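Local structure of mandelate racemase/muconate lactonizing enzyme (Polaromonas sp., 2OG9) at residues 49-54 / 342-347; 275-280 / 306-311; 283-288 / 299-304; 317-322 / 363-368; 323-328 / 332-337. The protein probably acts on a hydroxy acid or related carboxylate, as an enolase-superfamily enzyme of the mandelate racemase and muconate lactonizing group. One frame throughout, in Å; residues are numbered along the deposited sequence.

Contact 1 of 5, residues 49-54 / 342-347; sequences ILFAEI and PLFNER
L343, at the end of a 3-10 turn, reaches toward strand 49-54 and meets both I49 and F51. Its CB is placed over the centre of the F344 ring, 3.9 Å above that plane, and also lies 4.1 Å from F51 CZ. With CG anti to the carbonyl carbon (chi1 -58°) and chi2 (172°) keeping CD1 extended from CA, L343 CD1 ends 3.7 Å from I49 CG1, the two side chains coming tip to tip, and 3.8 Å from F51 CZ. The contact joins the antiparallel sheet of the N-terminal capping domain to a loop that follows the last strand of the barrel, an interdomain seam of the enolase superfamily. F344 approaches the F51 ring at its edge, CE1 to CE1 at 3.7 Å. I49 CG2 occupies one face of the F51 ring, offset toward the rim. Replacing F51 with alanine would probably open a gap beside L343 CD1 and deprive F344 CE1 of its neighbour. C23, on the adjacent strand 15-26, touches both F51 and L343.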
# COMPACT_ATOMS: atom_id res chain seq x y z
N ILE A 49 7.62 -44.69 4.68
CA ILE A 49 8.83 -44.02 4.24
C ILE A 49 9.16 -44.43 2.81
O ILE A 49 9.15 -45.61 2.48
CB ILE A 49 10.05 -44.42 5.12
CG1 ILE A 49 9.73 -44.23 6.61
CG2 ILE A 49 11.27 -43.61 4.70
CD1 ILE A 49 9.54 -42.79 7.03
N LEU A 50 9.42 -43.45 1.95
CA LEU A 50 9.79 -43.75 0.57
C LEU A 50 11.30 -43.56 0.42
O LEU A 50 11.80 -42.44 0.52
CB LEU A 50 9.07 -42.82 -0.42
CG LEU A 50 9.58 -42.92 -1.86
CD1 LEU A 50 9.28 -44.30 -2.41
CD2 LEU A 50 8.94 -41.84 -2.72
N PHE A 51 12.02 -44.65 0.20
CA PHE A 51 13.46 -44.58 0.02
C PHE A 51 13.81 -44.57 -1.46
O PHE A 51 13.20 -45.29 -2.26
CB PHE A 51 14.15 -45.78 0.68
CG PHE A 51 14.22 -45.69 2.18
CD1 PHE A 51 15.03 -44.74 2.80
CD2 PHE A 51 13.49 -46.57 2.97
CE1 PHE A 51 15.10 -44.66 4.19
CE2 PHE A 51 13.55 -46.50 4.37
CZ PHE A 51 14.36 -45.54 4.97
N ALA A 52 14.78 -43.75 -1.83
CA ALA A 52 15.25 -43.67 -3.20
C ALA A 52 16.75 -43.88 -3.17
O ALA A 52 17.46 -43.25 -2.37
CB ALA A 52 14.92 -42.32 -3.81
N GLU A 53 17.23 -44.78 -4.01
CA GLU A 53 18.65 -45.08 -4.12
C GLU A 53 19.04 -44.77 -5.56
O GLU A 53 18.34 -45.17 -6.50
CB GLU A 53 18.92 -46.55 -3.82
CG GLU A 53 18.69 -46.94 -2.36
CD GLU A 53 18.66 -48.45 -2.16
OE1 GLU A 53 17.56 -49.03 -2.16
OE2 GLU A 53 19.75 -49.05 -2.03
N ILE A 54 20.13 -44.04 -5.72
CA ILE A 54 20.61 -43.65 -7.04
C ILE A 54 22.09 -44.00 -7.17
O ILE A 54 22.88 -43.75 -6.25
CB ILE A 54 20.43 -42.12 -7.27
CG1 ILE A 54 18.94 -41.76 -7.22
CG2 ILE A 54 21.02 -41.71 -8.61
CD1 ILE A 54 18.67 -40.26 -7.35
N PRO A 342 15.35 -46.86 13.80
CA PRO A 342 15.39 -48.25 13.34
C PRO A 342 15.67 -48.43 11.85
O PRO A 342 16.10 -49.50 11.42
CB PRO A 342 13.99 -48.77 13.70
CG PRO A 342 13.63 -47.97 14.89
CD PRO A 342 14.10 -46.58 14.51
N LEU A 343 15.44 -47.39 11.06
CA LEU A 343 15.65 -47.45 9.62
C LEU A 343 17.11 -47.34 9.20
O LEU A 343 17.48 -47.75 8.10
CB LEU A 343 14.88 -46.33 8.92
CG LEU A 343 13.36 -46.22 9.09
CD1 LEU A 343 12.89 -44.92 8.46
CD2 LEU A 343 12.67 -47.41 8.44
N PHE A 344 17.93 -46.76 10.07
CA PHE A 344 19.33 -46.53 9.77
C PHE A 344 20.33 -47.20 10.71
O PHE A 344 19.98 -47.60 11.82
CB PHE A 344 19.59 -45.03 9.76
CG PHE A 344 18.54 -44.25 9.00
CD1 PHE A 344 18.37 -44.45 7.64
CD2 PHE A 344 17.71 -43.35 9.66
CE1 PHE A 344 17.38 -43.76 6.93
CE2 PHE A 344 16.71 -42.66 8.97
CZ PHE A 344 16.55 -42.86 7.60
N ASN A 345 21.57 -47.31 10.25
CA ASN A 345 22.64 -47.92 11.03
C ASN A 345 23.39 -46.87 11.82
O ASN A 345 24.19 -47.20 12.70
CB ASN A 345 23.62 -48.64 10.10
CG ASN A 345 22.96 -49.74 9.31
OD1 ASN A 345 23.12 -49.84 8.09
ND2 ASN A 345 22.22 -50.59 10.00
N GLU A 346 23.13 -45.60 11.52
CA GLU A 346 23.80 -44.49 12.19
C GLU A 346 22.91 -43.80 13.22
O GLU A 346 21.69 -43.97 13.20
CB GLU A 346 24.27 -43.47 11.15
CG GLU A 346 25.23 -44.02 10.09
CD GLU A 346 24.54 -44.88 9.04
OE1 GLU A 346 23.29 -44.83 8.95
OE2 GLU A 346 25.24 -45.60 8.30
N ARG A 347 23.51 -43.01 14.10
CA ARG A 347 22.75 -42.31 15.13
C ARG A 347 23.24 -40.89 15.36
O ARG A 347 24.39 -40.57 15.09
CB ARG A 347 22.83 -43.07 16.46
CG ARG A 347 22.16 -44.44 16.46
CD ARG A 347 20.65 -44.30 16.52
NE ARG A 347 19.96 -45.59 16.58
CZ ARG A 347 19.79 -46.41 15.54
NH1 ARG A 347 20.26 -46.08 14.34
NH2 ARG A 347 19.14 -47.55 15.70

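Contact 2 of 5, residues 275-280 / 306-311; sequences DLIRHR and EHAGLM
I277 meets A308 and L310 across two helix ends on the outer rim of the barrel. Before it in the chain, D275 gathers its own helix turn: D275 OD1 forms a salt bridge with R278 NH2 at 2.9 Å, on the syn side of the carboxylate, while its backbone O accepts both H279 N and H279 ND1, from opposite faces of the carbonyl plane. L276 packs inward on L285. At I277 the two branches divide the work. I277 CG2, anti to the backbone N, comes 3.7 Å from A308 CB, and I277 CG1 lies 4.1 Å from L310 CD1, the two longer side chains passing at a slant. R278 and H279 make their bonds back to D275, within their own turn. R280, with positive phi, closes a Schellman motif after the helix, and G309 does the same after helix 295-307. R220 of a second subunit packs on L310. Across the two segments the contact is wholly apolar, with no hydrogen bond, which implies that the fit of aliphatic carbons probably sets the spacing.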
# COMPACT_ATOMS: atom_id res chain seq x y z
N ASP A 275 4.09 -17.44 0.89
CA ASP A 275 2.87 -16.72 1.25
C ASP A 275 2.89 -16.43 2.75
O ASP A 275 2.58 -15.33 3.19
CB ASP A 275 1.65 -17.56 0.87
CG ASP A 275 0.38 -16.73 0.80
OD1 ASP A 275 0.40 -15.66 0.15
OD2 ASP A 275 -0.64 -17.15 1.39
N LEU A 276 3.28 -17.44 3.53
CA LEU A 276 3.37 -17.31 4.98
C LEU A 276 4.36 -16.19 5.32
O LEU A 276 4.08 -15.34 6.18
CB LEU A 276 3.83 -18.65 5.57
CG LEU A 276 3.93 -18.83 7.09
CD1 LEU A 276 4.11 -20.32 7.42
CD2 LEU A 276 5.09 -18.02 7.62
N ILE A 277 5.49 -16.18 4.64
CA ILE A 277 6.53 -15.17 4.86
C ILE A 277 6.06 -13.79 4.42
O ILE A 277 6.41 -12.79 5.04
CB ILE A 277 7.83 -15.56 4.10
CG1 ILE A 277 8.44 -16.82 4.73
CG2 ILE A 277 8.83 -14.39 4.11
CD1 ILE A 277 9.63 -17.39 3.96
N ARG A 278 5.27 -13.73 3.35
CA ARG A 278 4.76 -12.45 2.86
C ARG A 278 3.86 -11.82 3.93
O ARG A 278 3.86 -10.60 4.11
CB ARG A 278 3.97 -12.68 1.57
CG ARG A 278 3.44 -11.41 0.91
CD ARG A 278 2.84 -11.71 -0.46
NE ARG A 278 1.65 -12.55 -0.38
CZ ARG A 278 0.46 -12.13 0.03
NH1 ARG A 278 0.29 -10.87 0.40
NH2 ARG A 278 -0.57 -12.97 0.07
N HIS A 279 3.11 -12.65 4.64
CA HIS A 279 2.22 -12.18 5.70
C HIS A 279 2.96 -11.89 7.01
O HIS A 279 2.38 -11.31 7.93
CB HIS A 279 1.14 -13.23 6.03
CG HIS A 279 0.04 -13.31 5.03
ND1 HIS A 279 0.20 -13.85 3.77
CD2 HIS A 279 -1.27 -12.95 5.11
CE1 HIS A 279 -0.95 -13.83 3.13
NE2 HIS A 279 -1.86 -13.29 3.92
N ARG A 280 4.23 -12.29 7.09
CA ARG A 280 5.01 -12.12 8.32
C ARG A 280 4.23 -12.89 9.39
O ARG A 280 3.99 -12.41 10.49
CB ARG A 280 5.14 -10.64 8.70
CG ARG A 280 5.88 -9.82 7.66
CD ARG A 280 5.94 -8.33 8.00
NE ARG A 280 6.64 -8.08 9.26
CZ ARG A 280 7.13 -6.89 9.62
NH1 ARG A 280 6.99 -5.85 8.82
NH2 ARG A 280 7.75 -6.76 10.79
N GLU A 306 15.71 -16.32 5.37
CA GLU A 306 16.93 -15.61 5.75
C GLU A 306 16.80 -14.13 5.43
O GLU A 306 17.07 -13.27 6.28
CB GLU A 306 18.13 -16.21 4.99
CG GLU A 306 19.48 -15.91 5.60
CD GLU A 306 19.86 -14.45 5.50
OE1 GLU A 306 19.81 -13.90 4.38
OE2 GLU A 306 20.21 -13.85 6.55
N HIS A 307 16.37 -13.83 4.21
CA HIS A 307 16.19 -12.46 3.75
C HIS A 307 15.14 -11.72 4.57
O HIS A 307 15.27 -10.53 4.84
CB HIS A 307 15.77 -12.46 2.27
CG HIS A 307 15.73 -11.09 1.65
ND1 HIS A 307 16.86 -10.32 1.48
CD2 HIS A 307 14.70 -10.36 1.16
CE1 HIS A 307 16.53 -9.18 0.91
NE2 HIS A 307 15.23 -9.18 0.70
N ALA A 308 14.10 -12.44 4.99
CA ALA A 308 13.03 -11.83 5.78
C ALA A 308 13.44 -11.64 7.24
O ALA A 308 12.68 -11.11 8.03
CB ALA A 308 11.76 -12.67 5.69
N GLY A 309 14.65 -12.10 7.58
CA GLY A 309 15.15 -11.98 8.94
C GLY A 309 14.52 -12.91 9.96
O GLY A 309 14.54 -12.63 11.16
N LEU A 310 13.99 -14.04 9.50
CA LEU A 310 13.34 -15.00 10.40
C LEU A 310 14.28 -16.06 10.97
O LEU A 310 15.41 -16.23 10.50
CB LEU A 310 12.20 -15.72 9.65
CG LEU A 310 11.16 -14.85 8.94
CD1 LEU A 310 10.12 -15.76 8.29
CD2 LEU A 310 10.49 -13.91 9.94
N MSE A 311 13.78 -16.76 11.99
CA MSE A 311 14.51 -17.84 12.66
C MSE A 311 14.04 -19.14 12.01
O MSE A 311 12.94 -19.19 11.45
CB MSE A 311 14.17 -17.88 14.15
CG MSE A 311 14.44 -16.61 14.94
SE MSE A 311 16.32 -16.29 15.18
CE MSE A 311 16.71 -17.60 16.55

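Contact 3 of 5, residues 283-288 / 299-304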
# COMPACT_ATOMS: atom_id res chain seq x y z
N ASP A 283 7.61 -16.21 13.36
CA ASP A 283 8.88 -15.74 13.92
C ASP A 283 9.87 -16.87 13.65
O ASP A 283 11.03 -16.63 13.30
CB ASP A 283 8.71 -15.48 15.41
CG ASP A 283 7.76 -14.34 15.68
OD1 ASP A 283 8.12 -13.19 15.38
OD2 ASP A 283 6.64 -14.60 16.18
N TYR A 284 9.40 -18.11 13.83
CA TYR A 284 10.19 -19.32 13.58
C TYR A 284 9.49 -20.07 12.44
O TYR A 284 8.38 -20.56 12.61
CB TYR A 284 10.21 -20.25 14.79
CG TYR A 284 11.14 -19.84 15.92
CD1 TYR A 284 12.50 -20.15 15.88
CD2 TYR A 284 10.66 -19.14 17.02
CE1 TYR A 284 13.36 -19.77 16.92
CE2 TYR A 284 11.49 -18.75 18.05
CZ TYR A 284 12.84 -19.06 18.00
OH TYR A 284 13.66 -18.63 19.02
N LEU A 285 10.15 -20.16 11.28
CA LEU A 285 9.56 -20.88 10.16
C LEU A 285 9.95 -22.35 10.33
O LEU A 285 11.11 -22.66 10.64
CB LEU A 285 10.10 -20.34 8.83
CG LEU A 285 9.40 -20.86 7.58
CD1 LEU A 285 7.96 -20.32 7.53
CD2 LEU A 285 10.17 -20.41 6.34
N MSE A 286 9.01 -23.25 10.12
CA MSE A 286 9.28 -24.67 10.29
C MSE A 286 9.11 -25.53 9.05
O MSE A 286 8.25 -26.41 9.01
CB MSE A 286 8.41 -25.22 11.43
CG MSE A 286 8.59 -24.44 12.72
SE MSE A 286 7.63 -25.27 14.18
CE MSE A 286 8.86 -26.74 14.59
N PRO A 287 9.95 -25.30 8.04
CA PRO A 287 9.86 -26.08 6.81
C PRO A 287 10.27 -27.53 7.07
O PRO A 287 11.10 -27.79 7.94
CB PRO A 287 10.81 -25.36 5.87
CG PRO A 287 11.87 -24.85 6.80
CD PRO A 287 11.06 -24.34 7.97
N ASP A 288 9.66 -28.45 6.33
CA ASP A 288 9.94 -29.87 6.43
C ASP A 288 10.46 -30.27 5.05
O ASP A 288 9.68 -30.34 4.09
CB ASP A 288 8.63 -30.61 6.76
CG ASP A 288 8.79 -32.11 6.86
OD1 ASP A 288 9.68 -32.67 6.18
OD2 ASP A 288 8.01 -32.74 7.60
N LEU A 299 16.01 -25.25 0.32
CA LEU A 299 17.02 -24.19 0.26
C LEU A 299 16.41 -22.88 -0.24
O LEU A 299 16.79 -21.80 0.21
CB LEU A 299 18.18 -24.60 -0.65
CG LEU A 299 19.01 -25.78 -0.12
CD1 LEU A 299 20.10 -26.10 -1.11
CD2 LEU A 299 19.60 -25.43 1.24
N LYS A 300 15.46 -22.97 -1.16
CA LYS A 300 14.81 -21.76 -1.67
C LYS A 300 14.02 -21.12 -0.53
O LYS A 300 14.01 -19.90 -0.37
CB LYS A 300 13.89 -22.10 -2.84
CG LYS A 300 14.65 -22.64 -4.05
CD LYS A 300 13.73 -23.12 -5.15
CE LYS A 300 14.53 -23.65 -6.34
NZ LYS A 300 13.66 -24.27 -7.37
N ILE A 301 13.36 -21.96 0.26
CA ILE A 301 12.57 -21.48 1.39
C ILE A 301 13.49 -20.85 2.43
O ILE A 301 13.18 -19.78 2.97
CB ILE A 301 11.77 -22.65 2.03
CG1 ILE A 301 10.73 -23.17 1.03
CG2 ILE A 301 11.09 -22.18 3.31
CD1 ILE A 301 10.16 -24.51 1.40
N ALA A 302 14.63 -21.49 2.70
CA ALA A 302 15.59 -20.98 3.68
C ALA A 302 16.13 -19.61 3.24
O ALA A 302 16.37 -18.74 4.08
CB ALA A 302 16.74 -21.97 3.87
N SER A 303 16.33 -19.43 1.94
CA SER A 303 16.83 -18.17 1.41
C SER A 303 15.79 -17.08 1.65
O SER A 303 16.14 -15.95 1.99
CB SER A 303 17.10 -18.26 -0.10
OG SER A 303 18.01 -19.30 -0.39
N LEU A 304 14.52 -17.40 1.43
CA LEU A 304 13.44 -16.44 1.64
C LEU A 304 13.34 -16.08 3.13
O LEU A 304 13.18 -14.91 3.48
CB LEU A 304 12.10 -17.01 1.15
CG LEU A 304 11.92 -17.16 -0.37
CD1 LEU A 304 10.53 -17.70 -0.67
CD2 LEU A 304 12.09 -15.80 -1.04
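L285 and I301 owe their meeting to two first torsions: in L285, CG stands anti to the backbone N (chi1 -170°), and in I301 the branch in the equivalent place is CG2, since CG1 has turned beside the N (chi1 -66°). L285 CD2 and I301 CG2 are thereby brought to 3.6 Å, with the side chains crossing at about a right angle. The same I301 CG2 methyl also lies 4.1 Å from P287 CB, so one branch of the helix residue serves a strand residue and the proline just after the strand. The segments belong to a beta-alpha unit of the barrel, strand 284-285 being followed by helix 295-307, which lies against its outside. H273 of the preceding helix 270-278 touches L285, P287 and I301, and F298 and A305 of helix 295-307 extend the apolar layer. D288 points the other way: OD1 caps R291 N at the start of helix 289-292, and OD2 bonds to Y67 OH of strand 61-69. On the helix, S303 OG gives a 2.8 Å bond to L299 O, which S303 N reaches from the opposite face of the carbonyl, while S303 also packs on S303 of another subunit. The chemistry is thus divided: the polar groups of S303 and D288 find partners in their own turn or outside the two segments, and no hydrogen bond spans them, which implies that apolar packing carries the contact.

Contact 4 of 5, residues 317-322 / 363-368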
# COMPACT_ATOMS: atom_id res chain seq x y z
N ALA A 317 12.32 -35.36 10.69
CA ALA A 317 13.56 -35.83 10.08
C ALA A 317 14.85 -35.14 10.52
O ALA A 317 15.50 -34.47 9.71
CB ALA A 317 13.44 -35.76 8.57
N MSE A 318 15.23 -35.31 11.78
CA MSE A 318 16.45 -34.68 12.27
C MSE A 318 17.69 -35.18 11.52
O MSE A 318 18.66 -34.45 11.37
CB MSE A 318 16.62 -34.96 13.76
CG MSE A 318 16.70 -36.43 14.13
SE MSE A 318 17.13 -36.62 16.02
CE MSE A 318 17.65 -38.51 16.03
N GLU A 319 17.64 -36.43 11.05
CA GLU A 319 18.76 -37.03 10.32
C GLU A 319 19.14 -36.18 9.11
O GLU A 319 20.30 -36.15 8.68
CB GLU A 319 18.41 -38.46 9.88
CG GLU A 319 18.27 -39.49 11.02
CD GLU A 319 16.94 -39.42 11.75
OE1 GLU A 319 16.07 -38.61 11.36
OE2 GLU A 319 16.74 -40.20 12.71
N LEU A 320 18.15 -35.51 8.54
CA LEU A 320 18.36 -34.64 7.39
C LEU A 320 18.45 -33.17 7.82
O LEU A 320 19.36 -32.45 7.41
CB LEU A 320 17.21 -34.81 6.39
CG LEU A 320 17.09 -33.78 5.26
CD1 LEU A 320 18.35 -33.78 4.41
CD2 LEU A 320 15.88 -34.13 4.40
N HIS A 321 17.52 -32.74 8.67
CA HIS A 321 17.50 -31.34 9.09
C HIS A 321 18.68 -30.84 9.92
O HIS A 321 18.95 -29.65 9.93
CB HIS A 321 16.18 -31.04 9.81
CG HIS A 321 14.99 -31.14 8.91
ND1 HIS A 321 14.92 -30.49 7.69
CD2 HIS A 321 13.82 -31.81 9.04
CE1 HIS A 321 13.76 -30.76 7.12
NE2 HIS A 321 13.08 -31.56 7.92
N VAL A 322 19.38 -31.74 10.60
CA VAL A 322 20.53 -31.30 11.37
C VAL A 322 21.56 -30.69 10.42
O VAL A 322 22.25 -29.71 10.75
CB VAL A 322 21.18 -32.46 12.18
CG1 VAL A 322 21.67 -33.56 11.25
CG2 VAL A 322 22.32 -31.92 13.01
N LEU A 363 24.59 -37.47 3.78
CA LEU A 363 23.64 -37.47 4.88
C LEU A 363 24.17 -38.29 6.04
O LEU A 363 23.78 -38.09 7.18
CB LEU A 363 22.30 -38.07 4.44
CG LEU A 363 21.34 -37.19 3.64
CD1 LEU A 363 20.04 -37.95 3.41
CD2 LEU A 363 21.07 -35.91 4.42
N GLY A 364 25.06 -39.24 5.73
CA GLY A 364 25.62 -40.09 6.75
C GLY A 364 24.65 -41.18 7.18
O GLY A 364 24.63 -41.59 8.34
N LEU A 365 23.85 -41.65 6.23
CA LEU A 365 22.86 -42.68 6.51
C LEU A 365 22.94 -43.88 5.56
O LEU A 365 23.20 -43.73 4.37
CB LEU A 365 21.44 -42.10 6.41
CG LEU A 365 21.05 -40.91 7.30
CD1 LEU A 365 19.70 -40.38 6.83
CD2 LEU A 365 20.99 -41.33 8.77
N THR A 366 22.71 -45.07 6.12
CA THR A 366 22.68 -46.31 5.36
C THR A 366 21.49 -47.09 5.92
O THR A 366 21.21 -47.02 7.11
CB THR A 366 23.98 -47.15 5.51
OG1 THR A 366 24.24 -47.37 6.90
CG2 THR A 366 25.15 -46.43 4.87
N LEU A 367 20.80 -47.83 5.06
CA LEU A 367 19.63 -48.58 5.48
C LEU A 367 19.95 -49.78 6.37
O LEU A 367 20.85 -50.56 6.07
CB LEU A 367 18.86 -49.07 4.25
CG LEU A 367 18.44 -47.96 3.28
CD1 LEU A 367 17.79 -48.58 2.04
CD2 LEU A 367 17.48 -47.02 3.98
N SER A 368 19.20 -49.91 7.46
CA SER A 368 19.41 -51.02 8.38
C SER A 368 18.83 -52.29 7.78
O SER A 368 18.12 -52.26 6.78
CB SER A 368 18.72 -50.73 9.71
OG SER A 368 17.31 -50.81 9.59
O HOH W 1 22.50 -37.53 9.42
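E319 packs on L365 and L363 on L320 where helix 318-326, the helix after the seventh strand of the barrel, meets a late loop of the chain; E319 and L363 have the most area buried, 55 Å² each, followed by L365. E319 offers its aliphatic part to L365. E319 CB lies 3.8 Å from L365 CD1, and E319 CG is 4.0 Å from L365 CD2, the two side chains crossing at about a right angle. The chain of E319 bends at chi2 (80°), which carries the carboxylate away from the leucine methyls and leaves only its carbon stem in the contact. L365 directs its CB toward the helix, bringing both methyls of the isobutyl fork against that stem. L363 works on another side: its CD2 presses on L320 CD1 at 3.5 Å, tighter than usual carbon packing, and L138 of helix 138-142 touches both leucines. Outside the two segments the loop is held by bonds from L363 N to D128 OD1 of helix 114-133 and from S368 OG to P342 O. G364, with its positive phi, turns the chain between the two leucines. Polar contact across the segments is left to one water. It donates to E319 O at 2.7 Å and to L363 O at 2.6 Å, bridging carbonyls whose oxygens lie 4.3 Å apart, while L363 O also takes a hydrogen bond from H323 NE2.

Contact 5 of 5, residues 323-328 / 332-337; sequences HLAAAY and PWVEHF
P332 and A325 meet beside aromatic rings that turn to other partners. Of the rings of segment 332-337, W333, whose CB points away from the helix, packs edge-to-face with W237, and F337 does the same with W339. Y328, on the helix side, has its CB pointing toward the strand, and its hydroxyl bonds to L310 O. The pyrrolidine ring of P332 makes the touch itself: P332 CG lies 3.3 Å from A325 O and 3.7 Å from A325 CB, so the ring borders the A325 carbonyl and the methyl at once. The methyl of A325 has a second neighbour, with A325 CB 3.6 Å from V334 CG2. In V334, CG1 is anti to the backbone N (chi1 172°), which leaves CG2 beside that N and facing the helix. Helix 318-326 and strand 333-335 close the final beta-alpha-beta crossover of the barrel: W333 pairs with L312 of the seventh strand, and V334 with R150 and Y152 of the first, so that this strand completes the ring of strands. A325 O, although bordered by the proline, also accepts a backbone bond from Y328 N at 3.1 Å. Behind V334, V149 of strand 148-152 packs on its side chain, and A139 of helix 138-142 touches A326 on the helix's other side.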
# COMPACT_ATOMS: atom_id res chain seq x y z
N HIS A 323 21.66 -31.24 9.21
CA HIS A 323 22.59 -30.72 8.21
C HIS A 323 22.11 -29.39 7.66
O HIS A 323 22.88 -28.44 7.51
CB HIS A 323 22.74 -31.72 7.06
CG HIS A 323 23.50 -32.95 7.43
ND1 HIS A 323 24.86 -32.97 7.59
CD2 HIS A 323 23.07 -34.21 7.70
CE1 HIS A 323 25.25 -34.19 7.94
NE2 HIS A 323 24.18 -34.96 8.02
N LEU A 324 20.82 -29.32 7.33
CA LEU A 324 20.24 -28.11 6.78
C LEU A 324 20.26 -26.98 7.81
O LEU A 324 20.57 -25.83 7.47
CB LEU A 324 18.81 -28.39 6.29
CG LEU A 324 18.75 -29.43 5.16
CD1 LEU A 324 17.31 -29.80 4.83
CD2 LEU A 324 19.45 -28.86 3.92
N ALA A 325 19.94 -27.30 9.06
CA ALA A 325 19.95 -26.29 10.12
C ALA A 325 21.36 -25.75 10.35
O ALA A 325 21.53 -24.56 10.65
CB ALA A 325 19.41 -26.90 11.42
N ALA A 326 22.36 -26.60 10.21
CA ALA A 326 23.74 -26.17 10.41
C ALA A 326 24.13 -25.10 9.38
O ALA A 326 24.99 -24.26 9.65
CB ALA A 326 24.68 -27.37 10.29
N ALA A 327 23.49 -25.14 8.22
CA ALA A 327 23.78 -24.20 7.15
C ALA A 327 23.02 -22.87 7.22
O ALA A 327 23.25 -22.00 6.39
CB ALA A 327 23.51 -24.88 5.79
N TYR A 328 22.12 -22.71 8.19
CA TYR A 328 21.36 -21.46 8.31
C TYR A 328 22.17 -20.44 9.11
O TYR A 328 22.74 -20.77 10.15
CB TYR A 328 20.02 -21.73 9.00
CG TYR A 328 18.99 -20.63 8.81
CD1 TYR A 328 18.41 -20.41 7.56
CD2 TYR A 328 18.59 -19.83 9.88
CE1 TYR A 328 17.45 -19.40 7.38
CE2 TYR A 328 17.64 -18.82 9.70
CZ TYR A 328 17.07 -18.61 8.45
OH TYR A 328 16.15 -17.60 8.28
N PRO A 332 19.40 -21.95 14.77
CA PRO A 332 18.12 -22.66 14.65
C PRO A 332 17.89 -23.64 15.81
O PRO A 332 18.72 -23.76 16.72
CB PRO A 332 18.28 -23.40 13.32
CG PRO A 332 19.73 -23.81 13.37
CD PRO A 332 20.43 -22.56 13.90
N TRP A 333 16.74 -24.30 15.77
CA TRP A 333 16.38 -25.32 16.75
C TRP A 333 15.94 -26.53 15.94
O TRP A 333 15.27 -26.39 14.92
CB TRP A 333 15.19 -24.89 17.62
CG TRP A 333 15.49 -23.95 18.76
CD1 TRP A 333 15.45 -22.58 18.73
CD2 TRP A 333 15.79 -24.31 20.11
NE1 TRP A 333 15.70 -22.07 19.98
CE2 TRP A 333 15.91 -23.11 20.85
CE3 TRP A 333 15.97 -25.53 20.77
CZ2 TRP A 333 16.20 -23.10 22.22
CZ3 TRP A 333 16.26 -25.52 22.14
CH2 TRP A 333 16.37 -24.31 22.85
N VAL A 334 16.33 -27.73 16.38
CA VAL A 334 15.93 -28.96 15.71
C VAL A 334 15.39 -29.92 16.77
O VAL A 334 15.96 -30.02 17.86
CB VAL A 334 17.13 -29.64 14.99
CG1 VAL A 334 16.71 -31.01 14.48
CG2 VAL A 334 17.59 -28.77 13.83
N GLU A 335 14.30 -30.61 16.46
CA GLU A 335 13.70 -31.55 17.40
C GLU A 335 14.41 -32.89 17.38
O GLU A 335 14.65 -33.46 16.30
CB GLU A 335 12.21 -31.75 17.08
CG GLU A 335 11.56 -32.84 17.93
CD GLU A 335 10.08 -32.95 17.70
OE1 GLU A 335 9.66 -32.86 16.53
OE2 GLU A 335 9.33 -33.14 18.68
N HIS A 336 14.79 -33.36 18.56
CA HIS A 336 15.43 -34.65 18.67
C HIS A 336 14.39 -35.70 18.97
O HIS A 336 13.92 -35.82 20.11
CB HIS A 336 16.46 -34.72 19.82
CG HIS A 336 16.98 -36.10 20.07
ND1 HIS A 336 16.23 -37.08 20.67
CD2 HIS A 336 18.19 -36.65 19.81
CE1 HIS A 336 16.96 -38.18 20.78
NE2 HIS A 336 18.15 -37.94 20.26
N PHE A 337 13.99 -36.44 17.95
CA PHE A 337 13.00 -37.44 18.21
C PHE A 337 13.47 -38.75 17.55
O PHE A 337 13.95 -38.74 16.41
CB PHE A 337 11.64 -36.90 17.74
CG PHE A 337 11.22 -37.41 16.42
CD1 PHE A 337 11.89 -37.06 15.25
CD2 PHE A 337 10.13 -38.24 16.34
CE1 PHE A 337 11.46 -37.55 14.02
CE2 PHE A 337 9.68 -38.73 15.13
CZ PHE A 337 10.35 -38.39 13.96

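In the fold
Contacts 1, 3, 4 and 5 are buried, whereas contact 2 lies toward the surface, where other subunits of the assembly approach it, as they do the outer helix face of contact 3. Contacts 2 and 3 both use helix 295-307 and touch each other through M311 and L285, while contacts 4 and 5 share helix 318-326; L310 O to Y328 OH joins contacts 2 and 5. Contact 1 alone joins the capping domain to the barrel; its centre is about 7 Å from that of contact 4, and E346 OE2 pairs with T366 OG1 between them. Packing is apolar throughout, but contact 4 adds a bridging water, and contact 2 has the D275-R278 salt bridge within one of its segments.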